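Local coordinates for protein putative cytochrome P450 154A1 (Streptomyces coelicolor, PDB 1ODO) that belongs to the cytochrome P450 family of haem proteins and holds 4-phenyl-1H-imidazole in a pocket beside its haem, at residues Ala276-Glu281 against Asp333-Thr338. Residues are numbered along the deposited sequence; the frame is centred on the assembly and turned at random.
Sequences ADVVEE and DTFDAT
E281 leaves helix 275-285 with CG opposite its own backbone N (chi1 177°); this first torsion sets CG over the F335 ring, and the bend at chi2 (68°) turns the carboxylate toward N of D336. F335 takes the same trans first torsion, which lays one ring face against CG of E281. There CG of E281 sits 3.3 Å from the centroid of the F335 ring, almost on the ring normal, a CH-pi contact over the face. At the ring's edge, CZ of F335 lies 3.8 Å from O of V278, near the ring plane. Beyond the bend, OE2 of E281 accepts a nearly straight bond of 2.7 Å from N of D336; the donor comes in on the anti side, tilted from the carboxylate plane. E281 thus illustrates how one bent glutamate can combine a CH-pi contact through its methylene with polar bonds through its carboxylate. Two arginines add salt bridges, NE of R284 to OE1 of E281 and NE of R339 to OE2, so the buried carboxylate is probably kept ionised. R339 also binds O of T334, tying the loop to the same cluster. Farther along, CG2 of V278 packs 4.1 Å from CB of A337. Water 1 links O of A337, 3.1 Å away, more weakly to OD2 of D277, which also accepts from N of T274. The loop turns here through an Asx turn, N of T338 donating to OD1 of D336 at 2.9 Å. E281 and R284 form the ExxR motif of the P450 K helix and, with R339 from the meander region, make up the E-R-R triad, a hallmark of the cytochrome P450 fold.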
ATOM      1  N   ALA A 276      10.807  12.320   9.324  1.00 15.13           N
ATOM      2  CA  ALA A 276      10.027  11.189   9.810  1.00 15.52           C
ATOM      3  C   ALA A 276       8.646  11.672  10.239  1.00 14.28           C
ATOM      4  O   ALA A 276       7.648  11.004   9.989  1.00 13.73           O
ATOM      5  CB  ALA A 276      10.747  10.503  10.980  1.00 15.56           C
ATOM      6  N   ASP A 277       8.584  12.832  10.886  1.00 13.84           N
ATOM      7  CA  ASP A 277       7.298  13.369  11.325  1.00 14.16           C
ATOM      8  C   ASP A 277       6.419  13.650  10.110  1.00 13.42           C
ATOM      9  O   ASP A 277       5.209  13.424  10.137  1.00 12.08           O
ATOM     10  CB  ASP A 277       7.468  14.675  12.103  1.00 14.39           C
ATOM     11  CG  ASP A 277       8.137  14.481  13.447  1.00 18.48           C
ATOM     12  OD1 ASP A 277       7.967  13.403  14.059  1.00 17.34           O
ATOM     13  OD2 ASP A 277       8.819  15.429  13.898  1.00 19.27           O
ATOM     14  N   VAL A 278       7.033  14.167   9.049  1.00 12.88           N
ATOM     15  CA  VAL A 278       6.291  14.474   7.835  1.00 12.23           C
ATOM     16  C   VAL A 278       5.749  13.198   7.208  1.00 12.56           C
ATOM     17  O   VAL A 278       4.627  13.174   6.701  1.00 11.73           O
ATOM     18  CB  VAL A 278       7.175  15.217   6.812  1.00 13.88           C
ATOM     19  CG1 VAL A 278       6.468  15.304   5.471  1.00 12.46           C
ATOM     20  CG2 VAL A 278       7.482  16.613   7.328  1.00 16.16           C
ATOM     21  N   VAL A 279       6.546  12.133   7.243  1.00 12.05           N
ATOM     22  CA  VAL A 279       6.116  10.869   6.669  1.00 11.28           C
ATOM     23  C   VAL A 279       4.956  10.297   7.477  1.00 11.53           C
ATOM     24  O   VAL A 279       3.992   9.793   6.903  1.00 10.23           O
ATOM     25  CB  VAL A 279       7.290   9.856   6.605  1.00 13.04           C
ATOM     26  CG1 VAL A 279       6.777   8.457   6.273  1.00 11.93           C
ATOM     27  CG2 VAL A 279       8.279  10.302   5.523  1.00 12.53           C
ATOM     28  N   GLU A 280       5.033  10.387   8.803  1.00 10.99           N
ATOM     29  CA  GLU A 280       3.957   9.862   9.635  1.00 11.53           C
ATOM     30  C   GLU A 280       2.655  10.625   9.428  1.00 12.07           C
ATOM     31  O   GLU A 280       1.582  10.030   9.423  1.00 11.82           O
ATOM     32  CB  GLU A 280       4.339   9.891  11.116  1.00 10.62           C
ATOM     33  CG  GLU A 280       5.419   8.877  11.467  1.00 12.39           C
ATOM     34  CD  GLU A 280       5.099   7.497  10.921  1.00 13.56           C
ATOM     35  OE1 GLU A 280       5.912   6.956  10.143  1.00 13.31           O
ATOM     36  OE2 GLU A 280       4.027   6.955  11.261  1.00 14.20           O
ATOM     37  N   GLU A 281       2.739  11.941   9.265  1.00 11.34           N
ATOM     38  CA  GLU A 281       1.527  12.721   9.058  1.00 11.45           C
ATOM     39  C   GLU A 281       0.976  12.458   7.656  1.00 11.14           C
ATOM     40  O   GLU A 281      -0.230  12.539   7.437  1.00 10.92           O
ATOM     41  CB  GLU A 281       1.791  14.217   9.253  1.00 11.74           C
ATOM     42  CG  GLU A 281       0.568  15.092   8.983  1.00 11.52           C
ATOM     43  CD  GLU A 281      -0.550  14.917  10.011  1.00 13.70           C
ATOM     44  OE1 GLU A 281      -0.589  13.884  10.719  1.00 11.07           O
ATOM     45  OE2 GLU A 281      -1.405  15.823  10.098  1.00 14.19           O
ATOM     46  N   ASP A 333      -8.720  16.757   9.317  1.00 16.70           N
ATOM     47  CA  ASP A 333      -8.532  16.973   7.886  1.00 16.51           C
ATOM     48  C   ASP A 333      -7.414  17.946   7.530  1.00 16.78           C
ATOM     49  O   ASP A 333      -7.180  18.221   6.359  1.00 18.34           O
ATOM     50  CB  ASP A 333      -9.843  17.427   7.234  1.00 16.96           C
ATOM     51  CG  ASP A 333     -10.929  16.366   7.315  1.00 18.86           C
ATOM     52  OD1 ASP A 333     -10.614  15.175   7.122  1.00 16.46           O
ATOM     53  OD2 ASP A 333     -12.100  16.723   7.561  1.00 19.90           O
ATOM     54  N   THR A 334      -6.722  18.458   8.539  1.00 18.09           N
ATOM     55  CA  THR A 334      -5.630  19.396   8.297  1.00 17.36           C
ATOM     56  C   THR A 334      -4.302  18.669   8.463  1.00 15.93           C
ATOM     57  O   THR A 334      -4.127  17.902   9.410  1.00 15.48           O
ATOM     58  CB  THR A 334      -5.655  20.574   9.298  1.00 18.57           C
ATOM     59  OG1 THR A 334      -6.891  21.285   9.179  1.00 18.43           O
ATOM     60  CG2 THR A 334      -4.503  21.536   9.015  1.00 19.69           C
ATOM     61  N   PHE A 335      -3.376  18.898   7.537  1.00 15.15           N
ATOM     62  CA  PHE A 335      -2.065  18.255   7.611  1.00 14.32           C
ATOM     63  C   PHE A 335      -1.255  19.085   8.602  1.00 13.98           C
ATOM     64  O   PHE A 335      -1.106  20.293   8.430  1.00 14.41           O
ATOM     65  CB  PHE A 335      -1.377  18.262   6.241  1.00 12.97           C
ATOM     66  CG  PHE A 335      -0.066  17.516   6.214  1.00 13.52           C
ATOM     67  CD1 PHE A 335       0.018  16.250   5.640  1.00 12.61           C
ATOM     68  CD2 PHE A 335       1.083  18.080   6.767  1.00 14.28           C
ATOM     69  CE1 PHE A 335       1.228  15.551   5.615  1.00 14.16           C
ATOM     70  CE2 PHE A 335       2.303  17.391   6.749  1.00 15.41           C
ATOM     71  CZ  PHE A 335       2.374  16.126   6.172  1.00 13.44           C
ATOM     72  N   ASP A 336      -0.751  18.436   9.645  1.00 13.52           N
ATOM     73  CA  ASP A 336       0.040  19.108  10.669  1.00 13.92           C
ATOM     74  C   ASP A 336       1.112  18.150  11.178  1.00 13.59           C
ATOM     75  O   ASP A 336       0.831  17.260  11.972  1.00 13.68           O
ATOM     76  CB  ASP A 336      -0.886  19.554  11.813  1.00 15.48           C
ATOM     77  CG  ASP A 336      -0.130  20.111  13.012  1.00 17.75           C
ATOM     78  OD1 ASP A 336       1.062  20.459  12.881  1.00 15.66           O
ATOM     79  OD2 ASP A 336      -0.743  20.212  14.094  1.00 18.84           O
ATOM     80  N   ALA A 337       2.345  18.335  10.711  1.00 14.45           N
ATOM     81  CA  ALA A 337       3.454  17.476  11.122  1.00 16.16           C
ATOM     82  C   ALA A 337       3.910  17.675  12.571  1.00 15.97           C
ATOM     83  O   ALA A 337       4.748  16.919  13.066  1.00 15.96           O
ATOM     84  CB  ALA A 337       4.641  17.663  10.165  1.00 15.80           C
ATOM     85  N   THR A 338       3.364  18.681  13.253  1.00 16.97           N
ATOM     86  CA  THR A 338       3.741  18.934  14.640  1.00 17.42           C
ATOM     87  C   THR A 338       2.869  18.156  15.632  1.00 18.58           C
ATOM     88  O   THR A 338       3.121  18.191  16.833  1.00 17.71           O
ATOM     89  CB  THR A 338       3.639  20.437  15.007  1.00 18.32           C
ATOM     90  OG1 THR A 338       2.261  20.810  15.134  1.00 18.88           O
ATOM     91  CG2 THR A 338       4.300  21.302  13.940  1.00 16.42           C
TER
HETATM   92  O   HOH W   1       6.444  16.522  15.628  1.00 20.78           O